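Local coordinates for RagA protein (Porphyromonas gingivalis, PDB 6SLN), which probably imports nutrients across the outer membrane as a TonB-dependent receptor, a beta-barrel with an internal plug domain, at residues Tyr798-Gln808 and Trp898-Lys909; Pro235-Leu246 and Gly393-Tyr401. One frame throughout, in Å; residues are numbered along the deposited sequence.

Contact 1. Residues Tyr798-Gln808 and Trp898-Lys909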
loop_
_atom_site.group_PDB
_atom_site.type_symbol
_atom_site.label_atom_id
_atom_site.label_comp_id
_atom_site.label_asym_id
_atom_site.label_seq_id
_atom_site.Cartn_x
_atom_site.Cartn_y
_atom_site.Cartn_z
ATOM N N TYR A 798 -20.439 -3.659 -48.921
ATOM C CA TYR A 798 -21.122 -2.412 -49.235
ATOM C C TYR A 798 -21.194 -2.222 -50.740
ATOM O O TYR A 798 -20.185 -2.359 -51.434
ATOM C CB TYR A 798 -20.372 -1.242 -48.586
ATOM C CG TYR A 798 -21.066 0.080 -48.769
ATOM C CD1 TYR A 798 -22.232 0.372 -48.077
ATOM C CD2 TYR A 798 -20.568 1.034 -49.653
ATOM C CE1 TYR A 798 -22.878 1.572 -48.256
ATOM C CE2 TYR A 798 -21.200 2.237 -49.828
ATOM C CZ TYR A 798 -22.354 2.498 -49.129
ATOM O OH TYR A 798 -23.000 3.695 -49.301
ATOM N N ALA A 799 -22.387 -1.926 -51.254
ATOM C CA ALA A 799 -22.527 -1.688 -52.693
ATOM C C ALA A 799 -22.464 -0.189 -52.976
ATOM O O ALA A 799 -21.417 0.342 -53.364
ATOM C CB ALA A 799 -23.830 -2.292 -53.234
ATOM N N GLY A 800 -23.573 0.504 -52.773
ATOM C CA GLY A 800 -23.528 1.950 -52.734
ATOM C C GLY A 800 -24.834 2.514 -52.228
ATOM O O GLY A 800 -25.332 2.119 -51.175
ATOM N N ILE A 801 -25.419 3.433 -52.973
ATOM C CA ILE A 801 -26.760 3.899 -52.673
ATOM C C ILE A 801 -27.635 3.718 -53.908
ATOM O O ILE A 801 -27.161 3.808 -55.044
ATOM C CB ILE A 801 -26.774 5.360 -52.178
ATOM C CG1 ILE A 801 -26.516 6.342 -53.317
ATOM C CG2 ILE A 801 -25.747 5.554 -51.077
ATOM C CD1 ILE A 801 -27.034 7.761 -53.018
ATOM N N ASP A 802 -28.896 3.392 -53.670
ATOM C CA ASP A 802 -29.923 3.481 -54.689
ATOM C C ASP A 802 -30.256 4.956 -54.893
ATOM O O ASP A 802 -30.738 5.627 -53.971
ATOM C CB ASP A 802 -31.131 2.669 -54.232
ATOM C CG ASP A 802 -32.323 2.837 -55.121
ATOM O OD1 ASP A 802 -32.191 3.385 -56.239
ATOM O OD2 ASP A 802 -33.403 2.411 -54.675
ATOM N N LYS A 803 -29.988 5.474 -56.095
ATOM C CA LYS A 803 -30.098 6.910 -56.347
ATOM C C LYS A 803 -31.531 7.378 -56.581
ATOM O O LYS A 803 -31.752 8.587 -56.738
ATOM C CB LYS A 803 -29.215 7.300 -57.532
ATOM C CG LYS A 803 -27.793 6.777 -57.394
ATOM C CD LYS A 803 -26.793 7.864 -57.718
ATOM C CE LYS A 803 -25.514 7.292 -58.303
ATOM N NZ LYS A 803 -25.312 7.780 -59.697
ATOM N N LYS A 804 -32.497 6.456 -56.591
ATOM C CA LYS A 804 -33.917 6.778 -56.615
ATOM C C LYS A 804 -34.523 6.903 -55.219
ATOM O O LYS A 804 -35.659 7.392 -55.095
ATOM C CB LYS A 804 -34.669 5.711 -57.420
ATOM C CG LYS A 804 -33.924 5.264 -58.679
ATOM C CD LYS A 804 -34.347 3.884 -59.138
ATOM C CE LYS A 804 -35.675 3.903 -59.874
ATOM N NZ LYS A 804 -36.029 2.541 -60.381
ATOM N N THR A 805 -33.780 6.480 -54.165
ATOM C CA THR A 805 -34.178 6.654 -52.768
ATOM C C THR A 805 -33.125 7.336 -51.905
ATOM O O THR A 805 -33.489 7.964 -50.906
ATOM C CB THR A 805 -34.505 5.295 -52.103
ATOM O OG1 THR A 805 -33.324 4.449 -52.066
ATOM C CG2 THR A 805 -35.577 4.581 -52.854
ATOM N N GLY A 806 -31.843 7.221 -52.223
ATOM C CA GLY A 806 -30.814 7.618 -51.296
ATOM C C GLY A 806 -30.468 6.593 -50.237
ATOM O O GLY A 806 -29.725 6.920 -49.304
ATOM N N LYS A 807 -30.965 5.366 -50.353
ATOM C CA LYS A 807 -30.723 4.368 -49.328
ATOM C C LYS A 807 -29.425 3.624 -49.598
ATOM O O LYS A 807 -29.003 3.460 -50.740
ATOM C CB LYS A 807 -31.887 3.383 -49.263
ATOM C CG LYS A 807 -33.190 3.985 -48.747
ATOM C CD LYS A 807 -34.282 2.918 -48.609
ATOM C CE LYS A 807 -35.456 3.431 -47.776
ATOM N NZ LYS A 807 -35.488 4.932 -47.701
ATOM N N GLN A 808 -28.799 3.161 -48.527
ATOM C CA GLN A 808 -27.601 2.353 -48.654
ATOM C C GLN A 808 -27.940 0.964 -49.180
ATOM O O GLN A 808 -29.051 0.453 -49.012
ATOM C CB GLN A 808 -26.889 2.242 -47.310
ATOM C CG GLN A 808 -26.460 3.573 -46.783
ATOM C CD GLN A 808 -25.573 3.441 -45.608
ATOM O OE1 GLN A 808 -26.049 3.300 -44.485
ATOM N NE2 GLN A 808 -24.266 3.481 -45.842
ATOM N N TRP A 898 -27.731 12.659 -50.386
ATOM C CA TRP A 898 -28.806 12.498 -51.361
ATOM C C TRP A 898 -30.077 13.171 -50.872
ATOM O O TRP A 898 -30.510 12.964 -49.738
ATOM C CB TRP A 898 -29.065 11.014 -51.614
ATOM C CG TRP A 898 -30.113 10.676 -52.660
ATOM C CD1 TRP A 898 -29.879 10.224 -53.925
ATOM C CD2 TRP A 898 -31.543 10.699 -52.505
ATOM N NE1 TRP A 898 -31.065 9.982 -54.573
ATOM C CE2 TRP A 898 -32.102 10.270 -53.726
ATOM C CE3 TRP A 898 -32.402 11.045 -51.459
ATOM C CZ2 TRP A 898 -33.477 10.192 -53.935
ATOM C CZ3 TRP A 898 -33.765 10.977 -51.671
ATOM C CH2 TRP A 898 -34.290 10.548 -52.899
ATOM N N THR A 899 -30.658 14.001 -51.728
ATOM C CA THR A 899 -31.966 14.591 -51.510
ATOM C C THR A 899 -32.758 14.404 -52.789
ATOM O O THR A 899 -32.231 13.955 -53.808
ATOM C CB THR A 899 -31.880 16.082 -51.114
ATOM O OG1 THR A 899 -31.886 16.920 -52.280
ATOM C CG2 THR A 899 -30.620 16.367 -50.275
ATOM N N GLU A 900 -34.042 14.736 -52.738
ATOM C CA GLU A 900 -34.813 14.738 -53.972
ATOM C C GLU A 900 -34.245 15.738 -54.962
ATOM O O GLU A 900 -34.265 15.496 -56.175
ATOM C CB GLU A 900 -36.277 15.045 -53.682
ATOM C CG GLU A 900 -37.230 14.261 -54.566
ATOM C CD GLU A 900 -36.835 12.800 -54.668
ATOM O OE1 GLU A 900 -36.986 12.071 -53.661
ATOM O OE2 GLU A 900 -36.368 12.385 -55.750
ATOM N N ASP A 901 -33.714 16.850 -54.468
ATOM C CA ASP A 901 -33.147 17.875 -55.329
ATOM C C ASP A 901 -31.674 17.639 -55.629
ATOM O O ASP A 901 -31.069 18.426 -56.362
ATOM C CB ASP A 901 -33.331 19.257 -54.696
ATOM C CG ASP A 901 -34.717 19.451 -54.101
ATOM O OD1 ASP A 901 -35.712 19.418 -54.859
ATOM O OD2 ASP A 901 -34.808 19.632 -52.869
ATOM N N ASN A 902 -31.085 16.573 -55.098
ATOM C CA ASN A 902 -29.672 16.302 -55.335
ATOM C C ASN A 902 -29.523 14.794 -55.382
ATOM O O ASN A 902 -29.596 14.124 -54.348
ATOM C CB ASN A 902 -28.788 16.912 -54.247
ATOM C CG ASN A 902 -27.347 16.448 -54.340
ATOM O OD1 ASN A 902 -26.782 16.348 -55.427
ATOM N ND2 ASN A 902 -26.755 16.135 -53.200
ATOM N N LYS A 903 -29.312 14.261 -56.572
ATOM C CA LYS A 903 -29.427 12.833 -56.773
ATOM C C LYS A 903 -28.224 12.203 -57.439
ATOM O O LYS A 903 -28.014 10.998 -57.260
ATOM C CB LYS A 903 -30.675 12.523 -57.602
ATOM C CG LYS A 903 -31.806 11.973 -56.791
ATOM C CD LYS A 903 -32.923 11.514 -57.691
ATOM C CE LYS A 903 -34.013 12.551 -57.785
ATOM N NZ LYS A 903 -35.314 11.905 -58.120
ATOM N N GLU A 904 -27.437 12.954 -58.205
ATOM C CA GLU A 904 -26.177 12.423 -58.715
ATOM C C GLU A 904 -25.160 12.614 -57.597
ATOM O O GLU A 904 -24.378 13.567 -57.553
ATOM C CB GLU A 904 -25.770 13.090 -60.022
ATOM C CG GLU A 904 -26.825 12.981 -61.128
ATOM C CD GLU A 904 -27.333 11.560 -61.348
ATOM O OE1 GLU A 904 -28.564 11.386 -61.514
ATOM O OE2 GLU A 904 -26.508 10.616 -61.362
ATOM N N THR A 905 -25.223 11.691 -56.648
ATOM C CA THR A 905 -24.313 11.644 -55.520
ATOM C C THR A 905 -24.308 10.224 -54.983
ATOM O O THR A 905 -25.340 9.549 -54.976
ATOM C CB THR A 905 -24.720 12.613 -54.417
ATOM O OG1 THR A 905 -23.869 12.411 -53.275
ATOM C CG2 THR A 905 -26.179 12.398 -54.021
ATOM N N ASP A 906 -23.137 9.774 -54.556
ATOM C CA ASP A 906 -22.991 8.482 -53.913
ATOM C C ASP A 906 -23.032 8.598 -52.390
ATOM O O ASP A 906 -22.824 7.600 -51.693
ATOM C CB ASP A 906 -21.689 7.829 -54.381
ATOM C CG ASP A 906 -20.484 8.712 -54.130
ATOM O OD1 ASP A 906 -20.687 9.927 -53.917
ATOM O OD2 ASP A 906 -19.342 8.208 -54.146
ATOM N N VAL A 907 -23.305 9.787 -51.861
ATOM C CA VAL A 907 -23.422 10.000 -50.423
ATOM C C VAL A 907 -24.873 9.734 -50.021
ATOM O O VAL A 907 -25.782 10.400 -50.550
ATOM C CB VAL A 907 -22.983 11.417 -50.022
ATOM C CG1 VAL A 907 -23.259 11.669 -48.548
ATOM C CG2 VAL A 907 -21.497 11.631 -50.330
ATOM N N PRO A 908 -25.125 8.808 -49.095
ATOM C CA PRO A 908 -26.502 8.413 -48.755
ATOM C C PRO A 908 -27.340 9.549 -48.185
ATOM O O PRO A 908 -26.837 10.409 -47.459
ATOM C CB PRO A 908 -26.302 7.318 -47.692
ATOM C CG PRO A 908 -24.885 6.868 -47.825
ATOM C CD PRO A 908 -24.110 8.027 -48.372
ATOM N N LYS A 909 -28.647 9.514 -48.473
ATOM C CA LYS A 909 -29.576 10.432 -47.816
ATOM C C LYS A 909 -29.391 10.396 -46.302
ATOM O O LYS A 909 -29.135 9.338 -45.725
ATOM C CB LYS A 909 -31.021 10.080 -48.160
ATOM C CG LYS A 909 -32.055 10.875 -47.354
ATOM C CD LYS A 909 -33.396 10.922 -48.055
ATOM C CE LYS A 909 -34.504 11.358 -47.132
ATOM N NZ LYS A 909 -35.632 10.395 -47.218
HETATM O O HOH W 1 -22.259 5.229 -51.131
#

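Contact 2. Residues Pro235-Leu246 and Gly393-Tyr401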
loop_
_atom_site.group_PDB
_atom_site.type_symbol
_atom_site.label_atom_id
_atom_site.label_comp_id
_atom_site.label_asym_id
_atom_site.label_seq_id
_atom_site.Cartn_x
_atom_site.Cartn_y
_atom_site.Cartn_z
ATOM N N PRO A 235 -6.080 13.594 -42.352
ATOM C CA PRO A 235 -7.473 13.443 -41.896
ATOM C C PRO A 235 -8.134 14.761 -41.587
ATOM O O PRO A 235 -9.367 14.844 -41.599
ATOM C CB PRO A 235 -7.341 12.582 -40.626
ATOM C CG PRO A 235 -6.115 11.809 -40.826
ATOM C CD PRO A 235 -5.174 12.711 -41.585
ATOM N N LEU A 236 -7.355 15.794 -41.289
ATOM C CA LEU A 236 -7.952 17.083 -40.966
ATOM C C LEU A 236 -8.454 17.815 -42.206
ATOM O O LEU A 236 -9.438 18.555 -42.114
ATOM C CB LEU A 236 -6.946 17.936 -40.198
ATOM C CG LEU A 236 -6.770 17.386 -38.787
ATOM C CD1 LEU A 236 -5.319 17.027 -38.486
ATOM C CD2 LEU A 236 -7.311 18.375 -37.804
ATOM N N ASP A 237 -7.827 17.580 -43.368
ATOM C CA ASP A 237 -8.086 18.388 -44.564
ATOM C C ASP A 237 -9.570 18.447 -44.893
ATOM O O ASP A 237 -10.115 19.522 -45.172
ATOM C CB ASP A 237 -7.307 17.832 -45.763
ATOM C CG ASP A 237 -5.780 17.964 -45.610
ATOM O OD1 ASP A 237 -5.289 18.429 -44.555
ATOM O OD2 ASP A 237 -5.059 17.583 -46.563
ATOM N N ASN A 238 -10.247 17.310 -44.810
ATOM C CA ASN A 238 -11.574 17.106 -45.369
ATOM C C ASN A 238 -12.700 17.309 -44.362
ATOM O O ASN A 238 -13.865 17.070 -44.714
ATOM C CB ASN A 238 -11.662 15.689 -45.936
ATOM C CG ASN A 238 -11.016 14.655 -44.998
ATOM O OD1 ASN A 238 -9.801 14.426 -45.048
ATOM N ND2 ASN A 238 -11.824 14.060 -44.116
ATOM N N MET A 239 -12.394 17.714 -43.126
ATOM C CA MET A 239 -13.458 17.860 -42.141
ATOM C C MET A 239 -14.206 19.186 -42.336
ATOM O O MET A 239 -13.665 20.180 -42.838
ATOM C CB MET A 239 -12.913 17.755 -40.702
ATOM C CG MET A 239 -12.265 16.397 -40.325
ATOM S SD MET A 239 -13.352 14.953 -40.461
ATOM C CE MET A 239 -14.612 15.399 -39.255
ATOM N N MET A 240 -15.479 19.172 -41.943
ATOM C CA MET A 240 -16.313 20.355 -42.026
ATOM C C MET A 240 -15.715 21.486 -41.200
ATOM O O MET A 240 -15.095 21.273 -40.154
ATOM C CB MET A 240 -17.729 20.059 -41.526
ATOM C CG MET A 240 -18.671 19.394 -42.519
ATOM S SD MET A 240 -20.210 18.986 -41.672
ATOM C CE MET A 240 -21.112 18.133 -42.954
ATOM N N THR A 241 -15.905 22.699 -41.694
ATOM C CA THR A 241 -15.580 23.895 -40.941
ATOM C C THR A 241 -16.662 24.144 -39.894
ATOM O O THR A 241 -17.621 23.374 -39.759
ATOM C CB THR A 241 -15.440 25.086 -41.877
ATOM O OG1 THR A 241 -16.677 25.269 -42.571
ATOM C CG2 THR A 241 -14.316 24.850 -42.876
ATOM N N GLY A 242 -16.500 25.226 -39.133
ATOM C CA GLY A 242 -17.498 25.597 -38.158
ATOM C C GLY A 242 -18.800 25.910 -38.863
ATOM O O GLY A 242 -19.845 25.323 -38.548
ATOM N N ASP A 243 -18.743 26.832 -39.831
ATOM C CA ASP A 243 -19.962 27.253 -40.514
ATOM C C ASP A 243 -20.650 26.062 -41.146
ATOM O O ASP A 243 -21.854 25.848 -40.956
ATOM C CB ASP A 243 -19.660 28.314 -41.580
ATOM C CG ASP A 243 -19.341 29.674 -40.984
ATOM O OD1 ASP A 243 -19.700 29.920 -39.811
ATOM O OD2 ASP A 243 -18.706 30.492 -41.687
ATOM N N GLU A 244 -19.883 25.254 -41.878
ATOM C CA GLU A 244 -20.453 24.123 -42.598
ATOM C C GLU A 244 -21.166 23.166 -41.654
ATOM O O GLU A 244 -22.302 22.752 -41.923
ATOM C CB GLU A 244 -19.359 23.408 -43.377
ATOM C CG GLU A 244 -18.869 24.199 -44.533
ATOM C CD GLU A 244 -17.719 23.538 -45.229
ATOM O OE1 GLU A 244 -16.931 22.828 -44.553
ATOM O OE2 GLU A 244 -17.599 23.748 -46.452
ATOM N N LEU A 245 -20.511 22.796 -40.545
ATOM C CA LEU A 245 -21.148 21.912 -39.573
ATOM C C LEU A 245 -22.442 22.517 -39.050
ATOM O O LEU A 245 -23.477 21.843 -39.010
ATOM C CB LEU A 245 -20.204 21.609 -38.410
ATOM C CG LEU A 245 -20.900 20.818 -37.298
ATOM C CD1 LEU A 245 -21.449 19.514 -37.876
ATOM C CD2 LEU A 245 -19.963 20.558 -36.149
ATOM N N LEU A 246 -22.407 23.797 -38.650
ATOM C CA LEU A 246 -23.610 24.423 -38.108
ATOM C C LEU A 246 -24.735 24.451 -39.136
ATOM O O LEU A 246 -25.890 24.155 -38.814
ATOM C CB LEU A 246 -23.304 25.831 -37.608
ATOM C CG LEU A 246 -24.518 26.663 -37.171
ATOM C CD1 LEU A 246 -25.309 25.925 -36.114
ATOM C CD2 LEU A 246 -24.076 28.022 -36.636
ATOM N N GLY A 393 -11.063 13.334 -31.123
ATOM C CA GLY A 393 -11.587 14.652 -30.811
ATOM C C GLY A 393 -11.042 15.725 -31.732
ATOM O O GLY A 393 -11.754 16.670 -32.084
ATOM N N VAL A 394 -9.782 15.584 -32.149
ATOM C CA VAL A 394 -9.207 16.509 -33.120
ATOM C C VAL A 394 -10.106 16.637 -34.342
ATOM O O VAL A 394 -10.316 17.739 -34.863
ATOM C CB VAL A 394 -7.789 16.054 -33.509
ATOM C CG1 VAL A 394 -7.286 16.857 -34.694
ATOM C CG2 VAL A 394 -6.852 16.190 -32.308
ATOM N N LEU A 395 -10.651 15.517 -34.819
ATOM C CA LEU A 395 -11.557 15.563 -35.957
ATOM C C LEU A 395 -12.974 15.930 -35.538
ATOM O O LEU A 395 -13.638 16.712 -36.216
ATOM C CB LEU A 395 -11.573 14.215 -36.681
ATOM C CG LEU A 395 -10.253 13.621 -37.176
ATOM C CD1 LEU A 395 -10.527 12.355 -37.956
ATOM C CD2 LEU A 395 -9.438 14.615 -38.003
ATOM N N THR A 396 -13.474 15.383 -34.440
ATOM C CA THR A 396 -14.917 15.421 -34.225
ATOM C C THR A 396 -15.399 16.598 -33.398
ATOM O O THR A 396 -16.610 16.734 -33.213
ATOM C CB THR A 396 -15.411 14.117 -33.570
ATOM O OG1 THR A 396 -14.612 13.816 -32.421
ATOM C CG2 THR A 396 -15.301 13.002 -34.561
ATOM N N MET A 397 -14.518 17.425 -32.876
ATOM C CA MET A 397 -14.991 18.571 -32.108
ATOM C C MET A 397 -15.559 19.614 -33.064
ATOM O O MET A 397 -14.883 19.989 -34.034
ATOM C CB MET A 397 -13.862 19.171 -31.244
ATOM C CG MET A 397 -13.562 18.412 -29.926
ATOM S SD MET A 397 -15.002 18.242 -28.862
ATOM C CE MET A 397 -15.561 19.908 -28.602
ATOM N N PRO A 398 -16.802 20.061 -32.867
ATOM C CA PRO A 398 -17.300 21.215 -33.621
ATOM C C PRO A 398 -16.269 22.328 -33.596
ATOM O O PRO A 398 -15.737 22.680 -32.553
ATOM C CB PRO A 398 -18.571 21.616 -32.865
ATOM C CG PRO A 398 -19.018 20.370 -32.192
ATOM C CD PRO A 398 -17.764 19.612 -31.845
ATOM N N ARG A 399 -15.952 22.856 -34.766
ATOM C CA ARG A 399 -14.904 23.857 -34.844
ATOM C C ARG A 399 -15.319 25.208 -34.268
ATOM O O ARG A 399 -14.445 26.044 -34.033
ATOM C CB ARG A 399 -14.449 23.990 -36.293
ATOM C CG ARG A 399 -13.266 23.118 -36.634
ATOM C CD ARG A 399 -13.644 21.658 -36.632
ATOM N NE ARG A 399 -12.537 20.859 -37.125
ATOM C CZ ARG A 399 -11.921 19.926 -36.419
ATOM N NH1 ARG A 399 -12.312 19.651 -35.175
ATOM N NH2 ARG A 399 -10.909 19.275 -36.962
ATOM N N TYR A 400 -16.601 25.425 -33.984
ATOM C CA TYR A 400 -17.049 26.633 -33.307
ATOM C C TYR A 400 -16.938 26.537 -31.793
ATOM O O TYR A 400 -17.292 27.494 -31.093
ATOM C CB TYR A 400 -18.493 26.977 -33.689
ATOM C CG TYR A 400 -19.490 25.833 -33.661
ATOM C CD1 TYR A 400 -20.033 25.368 -32.465
ATOM C CD2 TYR A 400 -19.917 25.239 -34.844
ATOM C CE1 TYR A 400 -20.961 24.345 -32.444
ATOM C CE2 TYR A 400 -20.843 24.206 -34.840
ATOM C CZ TYR A 400 -21.362 23.754 -33.640
ATOM O OH TYR A 400 -22.287 22.715 -33.644
ATOM N N TYR A 401 -16.471 25.407 -31.281
ATOM C CA TYR A 401 -16.135 25.260 -29.875
ATOM C C TYR A 401 -14.650 25.533 -29.729
ATOM O O TYR A 401 -13.833 24.948 -30.445
ATOM C CB TYR A 401 -16.477 23.861 -29.360
ATOM C CG TYR A 401 -17.933 23.705 -29.101
ATOM C CD1 TYR A 401 -18.684 24.768 -28.628
ATOM C CD2 TYR A 401 -18.577 22.511 -29.381
ATOM C CE1 TYR A 401 -20.034 24.636 -28.401
ATOM C CE2 TYR A 401 -19.930 22.370 -29.180
ATOM C CZ TYR A 401 -20.659 23.429 -28.686
ATOM O OH TYR A 401 -22.011 23.267 -28.462
HETATM O O HOH W 2 -11.814 20.909 -39.943
HETATM O O HOH W 3 -16.950 22.226 -37.133
#

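Contact 1. Residues Tyr798-Gln808 and Trp898-Lys909
The indole of W898 lies flat against the backbone of a hairpin turn: G806 CA is 3.5 Å from the centroid of its five-membered ring and 19° off the ring normal, a CH-pi contact. G806 N also sits above this face, over the ring centre, while E900 N and N902 O of the indole's own loop lie on the opposite one. At the edge, W898 NE1 donates to K803 O over 2.7 Å; the acceptor is close to the indole plane, but the donor stands well above the carbonyl plane. K909 N binds G806 O at 2.9 Å on a lone pair, a second bond across the contact.

I801 packs beside the indole and P908. With CG1 between its backbone N and carbonyl carbon (chi1 74°), CD1 comes to W898 CD1 at 3.9 Å and CG2 to P908 CG at 3.6 Å. Farther out, K803 NZ forms a long salt bridge of 3.5 Å with E904 OE2, and a water joins Y798 OH to D906 O.

The turn connects antiparallel strands 792-802 and 807-812. The loop between helix 874-879 and strand 921-937 lines it, and Q912 of that loop also donates to G806 O.

Contact 2. Residues Pro235-Leu246 and Gly393-Tyr401
The guanidinium of R399 meets L236 CD2 at its edge, 3.8 Å from NH2, and has L395 O over one face. NH1 and NH2 both donate end-on to V394 O, NH2 at 2.7 Å, with the acceptor 1° out of the guanidinium plane. NH1 also reaches M397 O, tilted from that plane, and NE donates to a water. These bonds fix the rotation of the group at the C-terminal end of helix 390-396. The Y400 ring has P398 CB over one face and G242 O at its edge, 3.7 Å from CD2; L245 CD2 and L246 CB approach it obliquely. Its hydroxyl bonds to Q249.

Apolar contacts make up most of the rest. The L236 and V394 side chains cross at about a right angle, with L236 CD2 3.5 Å from V394 CG1, and L395 CD2 lies 3.9 Å from P235 CB. L245, its CG anti to the backbone N (chi1 173°), brings CD2 to P398 CB at 3.7 Å.

The contact joins the excursion between barrel strands 218-230 and 309-322 to that between 363-377 and 435-450, and no direct hydrogen bond crosses it. One water links R399 NE to M240 O and another R399 N to T241 O, each weakly on the carbonyl side. Cohesion is thus mainly apolar, while the guanidinium's bonds to carbonyls of its own segment would probably stabilise its positive charge.

Both contacts join excursions between barrel strands, on the same side of the chain's centre and, by the usual topology of this family, probably extracellular. They bury similar areas but differ in character. Contact 1, about 41 Å from the chain centre, is partly buried: one backbone hydrogen bond, one from the indole N-H and the face of that ring join a hairpin to a loop, with a salt bridge at its exposed side. Contact 2, about 31 Å out, is buried and joins short helices and the turns beside them, mainly through apolar side chains, with waters linking polar atoms. They do not touch, but the loop after helix 874-879 serves both: it supplies 898-909, and its N889 binds M240 and L395.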